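Local structure of Serine/threonine protein kinase (4ESQ) at residues 36-41 with 60-65; 117-122 with 126-131; 143-148 with 153-158. The protein is probably a membrane-bound receptor kinase that phosphorylates serine and threonine residues with ATP, and is represented here by its extracellular sensor domain. All blocks are in the same frame, centred on the assembly; numbering follows the deposited sequence.

Contact 1 (36-41 with 60-65); sequences TSMDSS and PVYAGT
Met-38 sets its methyl CE over one face of the Tyr-62 ring, a Met-aromatic contact that joins the loop between strands 30-31 and 44-45 to the end of the short helix 59-62 in the PknH-like extracellular domain. The two side chains cross at about a right angle. Methyl CE does the closer touching: it stands 3.6 Å from the centroid of the Tyr-62 ring, 21° off the normal, as a CH-pi contact displaced toward the CG side. Met-38 SD follows obliquely, 3.6 Å from Tyr-62 CD2. A bend at chi2 (-66°) helps bring CE over the ring. Phe-102 of helix 96-111 stacks on the tyrosine, whose OH is hydrogen-bonded to Asp-168. Beside this pair, Asp-39 O lies 4.0 Å from Pro-60 CD. The carboxylate of Asp-39, near a bound terbium ion, also shapes its own loop: OD1 closes an Asx turn by accepting Ser-41 N at 3.0 Å from above the carboxylate plane, and it takes Ser-41 OG at 2.7 Å on its syn side.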
# COMPACT_ATOMS: atom_id res chain seq x y z
N THR A 36 6.15 -9.02 -8.59
CA THR A 36 7.21 -8.32 -9.31
C THR A 36 6.70 -7.48 -10.49
O THR A 36 7.49 -7.01 -11.31
CB THR A 36 8.31 -9.29 -9.79
OG1 THR A 36 7.81 -10.08 -10.87
CG2 THR A 36 8.73 -10.21 -8.65
N SER A 37 5.39 -7.30 -10.57
CA SER A 37 4.80 -6.43 -11.59
C SER A 37 3.58 -5.74 -11.02
O SER A 37 3.03 -6.17 -10.00
CB SER A 37 4.41 -7.25 -12.82
OG SER A 37 3.63 -8.37 -12.45
N MET A 38 3.16 -4.65 -11.66
CA MET A 38 1.96 -3.94 -11.25
C MET A 38 0.74 -4.78 -11.57
O MET A 38 0.76 -5.62 -12.47
CB MET A 38 1.85 -2.58 -11.93
CG MET A 38 2.96 -1.60 -11.58
SD MET A 38 2.90 -1.11 -9.85
CE MET A 38 4.44 -0.18 -9.77
N ASP A 39 -0.34 -4.55 -10.82
CA ASP A 39 -1.56 -5.31 -10.95
C ASP A 39 -2.48 -4.67 -11.98
O ASP A 39 -2.94 -3.53 -11.79
CB ASP A 39 -2.23 -5.37 -9.56
CG ASP A 39 -3.55 -6.09 -9.56
OD1 ASP A 39 -3.89 -6.75 -10.57
OD2 ASP A 39 -4.25 -6.01 -8.52
N SER A 40 -2.74 -5.38 -13.07
CA SER A 40 -3.63 -4.84 -14.11
C SER A 40 -4.94 -5.61 -14.22
O SER A 40 -5.66 -5.48 -15.20
CB SER A 40 -2.93 -4.78 -15.48
OG SER A 40 -2.60 -6.07 -15.97
N SER A 41 -5.25 -6.41 -13.21
CA SER A 41 -6.54 -7.09 -13.19
C SER A 41 -7.60 -6.00 -13.07
O SER A 41 -7.43 -5.03 -12.31
CB SER A 41 -6.62 -8.08 -12.02
OG SER A 41 -6.48 -7.41 -10.79
N PRO A 60 -3.01 1.04 -13.50
CA PRO A 60 -3.55 2.32 -13.99
C PRO A 60 -3.05 3.52 -13.18
O PRO A 60 -3.02 4.66 -13.66
CB PRO A 60 -5.06 2.16 -13.80
CG PRO A 60 -5.29 0.70 -13.85
CD PRO A 60 -4.09 0.09 -13.17
N VAL A 61 -2.64 3.26 -11.95
CA VAL A 61 -2.15 4.30 -11.07
C VAL A 61 -0.69 4.62 -11.36
O VAL A 61 -0.30 5.79 -11.40
CB VAL A 61 -2.33 3.88 -9.60
CG1 VAL A 61 -1.75 4.93 -8.66
CG2 VAL A 61 -3.82 3.62 -9.31
N TYR A 62 0.13 3.59 -11.57
CA TYR A 62 1.57 3.78 -11.77
C TYR A 62 1.98 3.97 -13.23
O TYR A 62 3.11 4.38 -13.52
CB TYR A 62 2.34 2.60 -11.19
CG TYR A 62 2.56 2.66 -9.69
CD1 TYR A 62 3.70 3.25 -9.17
CD2 TYR A 62 1.64 2.10 -8.80
CE1 TYR A 62 3.93 3.29 -7.81
CE2 TYR A 62 1.86 2.16 -7.44
CZ TYR A 62 3.01 2.74 -6.95
OH TYR A 62 3.24 2.81 -5.60
N ALA A 63 1.09 3.63 -14.15
CA ALA A 63 1.39 3.78 -15.57
C ALA A 63 1.79 5.21 -15.87
O ALA A 63 1.13 6.16 -15.44
CB ALA A 63 0.19 3.37 -16.41
N GLY A 64 2.90 5.37 -16.60
CA GLY A 64 3.34 6.70 -17.00
C GLY A 64 4.17 7.47 -15.98
O GLY A 64 4.63 8.57 -16.27
N THR A 65 4.36 6.91 -14.79
CA THR A 65 5.07 7.62 -13.72
C THR A 65 6.59 7.49 -13.75
O THR A 65 7.29 8.15 -12.98
CB THR A 65 4.63 7.13 -12.34
OG1 THR A 65 4.98 5.74 -12.22
CG2 THR A 65 3.12 7.31 -12.17

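Contact 2 (117-122 with 126-131); sequences TVTVTN and TYRWTF
Thr-117 and Thr-130 face each other as a non-hydrogen-bonded antiparallel pair, and their hydroxyls close the gap: Thr-117 OG1 lies 2.9 Å from Thr-130 OG1 in a hydrogen bond that either could donate. Thr-121 and Thr-126 repeat the arrangement at the other end of the ladder, with a hydroxyl pair of the same kind. All four threonines hold OG1 beside their own backbone N and anti to the carbonyl carbon (chi1 near -60°), which lets the hydroxyls of each pair meet. Between these pairs, Arg-128 sends its chain over the threonine face. A bend at chi3 (62°) swings the guanidinium across, bringing NH2 to 3.5 Å from Thr-117 CG2; the two side chains cross at about a right angle. Strands 117-122 and 125-131 form a beta hairpin, in which segments 117-122 and 126-131 run 151° apart in direction, and Val-118 with Trp-129 and Val-120 with Tyr-127 are its hydrogen-bonded pairs. Val-118 N gives a bond of 2.8 Å to Trp-129 O, and Tyr-127 N one of 2.9 Å to Val-120 O. On the face of Val-118, Val-120 and Trp-129, apolar contacts form: Val-118 CG2 meets Phe-131 CE2 at 3.8 Å, and Val-120 CG2 reaches Trp-129 CD1 at 4.0 Å. Leu-54 of helix 51-54 packs on Val-118, Val-120 and Phe-131, all three buried. Strand 44-45 flanks 117-122 through the backbone bond of Thr-121 with Thr-44. On the other side of the hairpin, strand 141-147 pairs with 125-131, and its Asp-145 and Gln-147 side chains touch Trp-129.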
# COMPACT_ATOMS: atom_id res chain seq x y z
N THR A 117 -17.75 7.77 0.28
CA THR A 117 -17.95 6.35 0.03
C THR A 117 -17.87 6.10 -1.48
O THR A 117 -18.45 6.86 -2.26
CB THR A 117 -19.31 5.86 0.57
OG1 THR A 117 -19.39 6.14 1.97
CG2 THR A 117 -19.46 4.35 0.36
N VAL A 118 -17.14 5.07 -1.88
CA VAL A 118 -17.05 4.67 -3.28
C VAL A 118 -17.59 3.25 -3.46
O VAL A 118 -17.59 2.46 -2.51
CB VAL A 118 -15.60 4.76 -3.83
CG1 VAL A 118 -15.11 6.20 -3.80
CG2 VAL A 118 -14.66 3.85 -3.03
N THR A 119 -18.07 2.95 -4.67
CA THR A 119 -18.50 1.61 -5.02
C THR A 119 -17.37 0.95 -5.80
O THR A 119 -16.79 1.55 -6.71
CB THR A 119 -19.77 1.65 -5.91
OG1 THR A 119 -20.81 2.37 -5.23
CG2 THR A 119 -20.27 0.25 -6.20
N VAL A 120 -17.04 -0.29 -5.45
CA VAL A 120 -15.95 -0.99 -6.12
C VAL A 120 -16.47 -2.30 -6.70
O VAL A 120 -17.12 -3.07 -6.01
CB VAL A 120 -14.81 -1.32 -5.14
CG1 VAL A 120 -13.66 -1.99 -5.89
CG2 VAL A 120 -14.34 -0.06 -4.45
N THR A 121 -16.18 -2.53 -7.97
CA THR A 121 -16.62 -3.77 -8.61
C THR A 121 -15.41 -4.57 -9.05
O THR A 121 -14.51 -4.06 -9.71
CB THR A 121 -17.55 -3.51 -9.81
OG1 THR A 121 -18.66 -2.71 -9.38
CG2 THR A 121 -18.06 -4.83 -10.38
N ASN A 122 -15.40 -5.84 -8.65
CA ASN A 122 -14.31 -6.74 -8.98
C ASN A 122 -14.87 -8.15 -9.11
O ASN A 122 -15.61 -8.62 -8.23
CB ASN A 122 -13.23 -6.69 -7.90
CG ASN A 122 -11.94 -7.39 -8.32
OD1 ASN A 122 -11.97 -8.43 -8.99
ND2 ASN A 122 -10.80 -6.83 -7.93
N THR A 126 -19.74 -6.46 -6.14
CA THR A 126 -19.72 -5.03 -5.84
C THR A 126 -19.81 -4.74 -4.34
O THR A 126 -20.69 -5.26 -3.65
CB THR A 126 -20.88 -4.32 -6.55
OG1 THR A 126 -20.72 -4.46 -7.97
CG2 THR A 126 -20.89 -2.85 -6.19
N TYR A 127 -18.91 -3.91 -3.85
CA TYR A 127 -18.94 -3.52 -2.44
C TYR A 127 -18.62 -2.04 -2.27
O TYR A 127 -18.00 -1.43 -3.12
CB TYR A 127 -17.98 -4.39 -1.62
CG TYR A 127 -18.45 -5.83 -1.51
CD1 TYR A 127 -19.38 -6.20 -0.55
CD2 TYR A 127 -17.96 -6.81 -2.36
CE1 TYR A 127 -19.82 -7.51 -0.44
CE2 TYR A 127 -18.39 -8.12 -2.26
CZ TYR A 127 -19.32 -8.46 -1.30
OH TYR A 127 -19.75 -9.77 -1.18
N ARG A 128 -19.10 -1.47 -1.17
CA ARG A 128 -18.89 -0.06 -0.93
C ARG A 128 -17.83 0.12 0.15
O ARG A 128 -17.78 -0.65 1.10
CB ARG A 128 -20.22 0.62 -0.56
CG ARG A 128 -21.22 0.60 -1.71
CD ARG A 128 -22.59 1.09 -1.29
NE ARG A 128 -22.56 2.47 -0.82
CZ ARG A 128 -22.71 3.52 -1.62
NH1 ARG A 128 -22.91 3.36 -2.92
NH2 ARG A 128 -22.66 4.75 -1.10
N TRP A 129 -16.97 1.12 -0.03
CA TRP A 129 -15.91 1.41 0.93
C TRP A 129 -15.93 2.89 1.26
O TRP A 129 -16.06 3.73 0.37
CB TRP A 129 -14.55 1.05 0.36
CG TRP A 129 -14.29 -0.42 0.25
CD1 TRP A 129 -14.78 -1.27 -0.70
CD2 TRP A 129 -13.44 -1.20 1.10
NE1 TRP A 129 -14.30 -2.55 -0.48
CE2 TRP A 129 -13.47 -2.53 0.62
CE3 TRP A 129 -12.66 -0.91 2.23
CZ2 TRP A 129 -12.76 -3.56 1.22
CZ3 TRP A 129 -11.95 -1.95 2.83
CH2 TRP A 129 -12.01 -3.25 2.33
N THR A 130 -15.75 3.22 2.54
CA THR A 130 -15.79 4.61 3.00
C THR A 130 -14.41 5.07 3.46
O THR A 130 -13.81 4.43 4.31
CB THR A 130 -16.77 4.75 4.19
OG1 THR A 130 -18.07 4.27 3.81
CG2 THR A 130 -16.87 6.20 4.60
N PHE A 131 -13.92 6.18 2.90
CA PHE A 131 -12.63 6.74 3.30
C PHE A 131 -12.78 7.70 4.48
O PHE A 131 -13.72 8.50 4.53
CB PHE A 131 -11.99 7.51 2.15
CG PHE A 131 -11.59 6.64 1.01
CD1 PHE A 131 -10.41 5.91 1.06
CD2 PHE A 131 -12.37 6.57 -0.13
CE1 PHE A 131 -10.02 5.10 -0.01
CE2 PHE A 131 -11.98 5.77 -1.21
CZ PHE A 131 -10.82 5.04 -1.13

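Contact 3 (143-148 with 153-158); sequences VIDTQE and WECQRA
Val-143 with Arg-157 and Asp-145 with Cys-155 are the hydrogen-bonded pairs of the beta hairpin of strands 141-147 and 154-162; segments 143-147 and 154-158 run 156° apart in direction. Each pair exchanges two backbone bonds, Cys-155 N donating to Asp-145 O at 2.8 Å. The ladder ends with Gln-147 N to Trp-153 O at 3.1 Å. Thr-146 and Glu-154 lie side by side on one face, and the threonine OG1 donates to the anti lone pair of Glu-154 OE2 at 2.5 Å. Along that face the Ile-144 and Gln-156 side chains cross obliquely, CG1 to CG 3.8 Å. The reverse face carries Cys-155, joined by a disulfide to Cys-172, and Arg-157, whose guanidinium forms a salt bridge with Asp-168 and hydrogen bonds with the carbonyls of Val-169 and Gly-52. At the turn end, Gln-147 OE1 comes obliquely to 3.8 Å from Trp-153 CD1, amide and ring planes 62° apart; the side chain is about 3 Å from a bound molecule probably from the crystallisation liquor. Asp-145 CG, between its backbone N and carbonyl carbon (chi1 41°), brings OD1 3.0 Å from Cys-155 CB and 2.9 Å from Cys-155 O, a close approach of two acceptors, not a bond.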
# COMPACT_ATOMS: atom_id res chain seq x y z
N VAL A 143 -4.49 6.76 4.90
CA VAL A 143 -5.94 6.91 4.96
C VAL A 143 -6.54 5.57 5.31
O VAL A 143 -6.05 4.53 4.86
CB VAL A 143 -6.54 7.46 3.62
CG1 VAL A 143 -6.36 6.45 2.49
CG2 VAL A 143 -8.02 7.82 3.80
N ILE A 144 -7.59 5.59 6.13
CA ILE A 144 -8.29 4.37 6.50
C ILE A 144 -9.59 4.25 5.70
O ILE A 144 -10.34 5.21 5.58
CB ILE A 144 -8.58 4.34 8.01
CG1 ILE A 144 -7.27 4.18 8.78
CG2 ILE A 144 -9.52 3.19 8.36
CD1 ILE A 144 -7.44 4.40 10.26
N ASP A 145 -9.82 3.08 5.11
CA ASP A 145 -11.08 2.85 4.42
C ASP A 145 -11.82 1.70 5.08
O ASP A 145 -11.22 0.75 5.57
CB ASP A 145 -10.87 2.59 2.93
CG ASP A 145 -9.68 1.72 2.66
OD1 ASP A 145 -9.52 0.72 3.39
OD2 ASP A 145 -8.90 2.05 1.74
N THR A 146 -13.14 1.79 5.10
CA THR A 146 -13.95 0.87 5.87
C THR A 146 -14.95 0.20 4.95
O THR A 146 -15.69 0.88 4.24
CB THR A 146 -14.71 1.63 6.97
OG1 THR A 146 -13.77 2.33 7.80
CG2 THR A 146 -15.56 0.68 7.81
N GLN A 147 -14.97 -1.13 4.95
CA GLN A 147 -15.89 -1.86 4.09
C GLN A 147 -17.29 -1.88 4.70
O GLN A 147 -17.44 -2.14 5.89
CB GLN A 147 -15.41 -3.30 3.82
CG GLN A 147 -16.42 -4.11 3.00
CD GLN A 147 -15.89 -5.45 2.51
OE1 GLN A 147 -15.02 -6.06 3.12
NE2 GLN A 147 -16.43 -5.92 1.38
N GLU A 148 -18.30 -1.60 3.89
CA GLU A 148 -19.68 -1.59 4.39
C GLU A 148 -20.08 -2.90 5.08
O GLU A 148 -19.48 -3.96 4.85
CB GLU A 148 -20.66 -1.28 3.26
CG GLU A 148 -20.92 -2.45 2.31
CD GLU A 148 -21.91 -2.12 1.21
OE1 GLU A 148 -22.89 -1.38 1.50
OE2 GLU A 148 -21.72 -2.59 0.07
N TRP A 153 -14.60 -4.73 9.06
CA TRP A 153 -13.34 -4.91 8.32
C TRP A 153 -12.89 -3.57 7.76
O TRP A 153 -13.68 -2.83 7.17
CB TRP A 153 -13.54 -5.91 7.17
CG TRP A 153 -12.27 -6.29 6.43
CD1 TRP A 153 -11.87 -5.83 5.21
CD2 TRP A 153 -11.25 -7.19 6.87
NE1 TRP A 153 -10.67 -6.40 4.86
CE2 TRP A 153 -10.26 -7.24 5.87
CE3 TRP A 153 -11.07 -7.97 8.03
CZ2 TRP A 153 -9.12 -8.03 5.97
CZ3 TRP A 153 -9.94 -8.76 8.13
CH2 TRP A 153 -8.98 -8.78 7.11
N GLU A 154 -11.61 -3.25 7.94
CA GLU A 154 -11.07 -1.97 7.47
C GLU A 154 -9.68 -2.16 6.92
O GLU A 154 -9.04 -3.17 7.17
CB GLU A 154 -11.02 -0.96 8.62
CG GLU A 154 -12.38 -0.54 9.13
CD GLU A 154 -12.28 0.50 10.23
OE1 GLU A 154 -11.71 0.18 11.30
OE2 GLU A 154 -12.76 1.64 10.03
N CYS A 155 -9.21 -1.18 6.14
CA CYS A 155 -7.82 -1.19 5.67
C CYS A 155 -7.22 0.18 5.91
O CYS A 155 -7.90 1.19 5.78
CB CYS A 155 -7.74 -1.51 4.18
SG CYS A 155 -8.30 -3.15 3.71
N GLN A 156 -5.94 0.21 6.28
CA GLN A 156 -5.22 1.47 6.22
C GLN A 156 -4.24 1.44 5.06
O GLN A 156 -3.47 0.48 4.91
CB GLN A 156 -4.46 1.78 7.51
CG GLN A 156 -3.83 3.18 7.49
CD GLN A 156 -2.85 3.41 8.63
OE1 GLN A 156 -2.08 2.52 8.97
NE2 GLN A 156 -2.87 4.62 9.20
N ARG A 157 -4.31 2.47 4.22
CA ARG A 157 -3.32 2.66 3.16
C ARG A 157 -2.23 3.58 3.69
O ARG A 157 -2.51 4.55 4.40
CB ARG A 157 -3.98 3.30 1.93
CG ARG A 157 -4.91 2.37 1.14
CD ARG A 157 -4.13 1.40 0.27
NE ARG A 157 -3.59 2.01 -0.95
CZ ARG A 157 -2.30 2.23 -1.16
NH1 ARG A 157 -1.40 1.92 -0.23
NH2 ARG A 157 -1.90 2.77 -2.32
N ALA A 158 -0.98 3.28 3.36
CA ALA A 158 0.11 4.20 3.68
C ALA A 158 1.06 4.26 2.50
O ALA A 158 1.37 3.24 1.89
CB ALA A 158 0.85 3.75 4.92
O HOH W 1 -17.26 -4.80 6.93

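Contacts 1, 2 and 3 follow one another along the chain within the PknH-like extracellular domain. Contacts 2 and 3 are successive hairpins of one antiparallel sheet, with centres 11 Å apart. Strands 125-131 and 141-147 are neighbours, so the order 117-122, 125-131, 141-147, 154-162 is continuous; Thr-130 O to Thr-146 N (2.8 Å) is a probable hydrogen bond between them. Contact 1 joins a loop to a short helix, its centre 20 Å from that of contact 2 and 21 Å from that of contact 3, without touching either. Asp-168 of strand 165-173 is hydrogen-bonded to Tyr-62 of contact 1 and salt-bridged to Arg-157 of contact 3, linking that helix to the sheet.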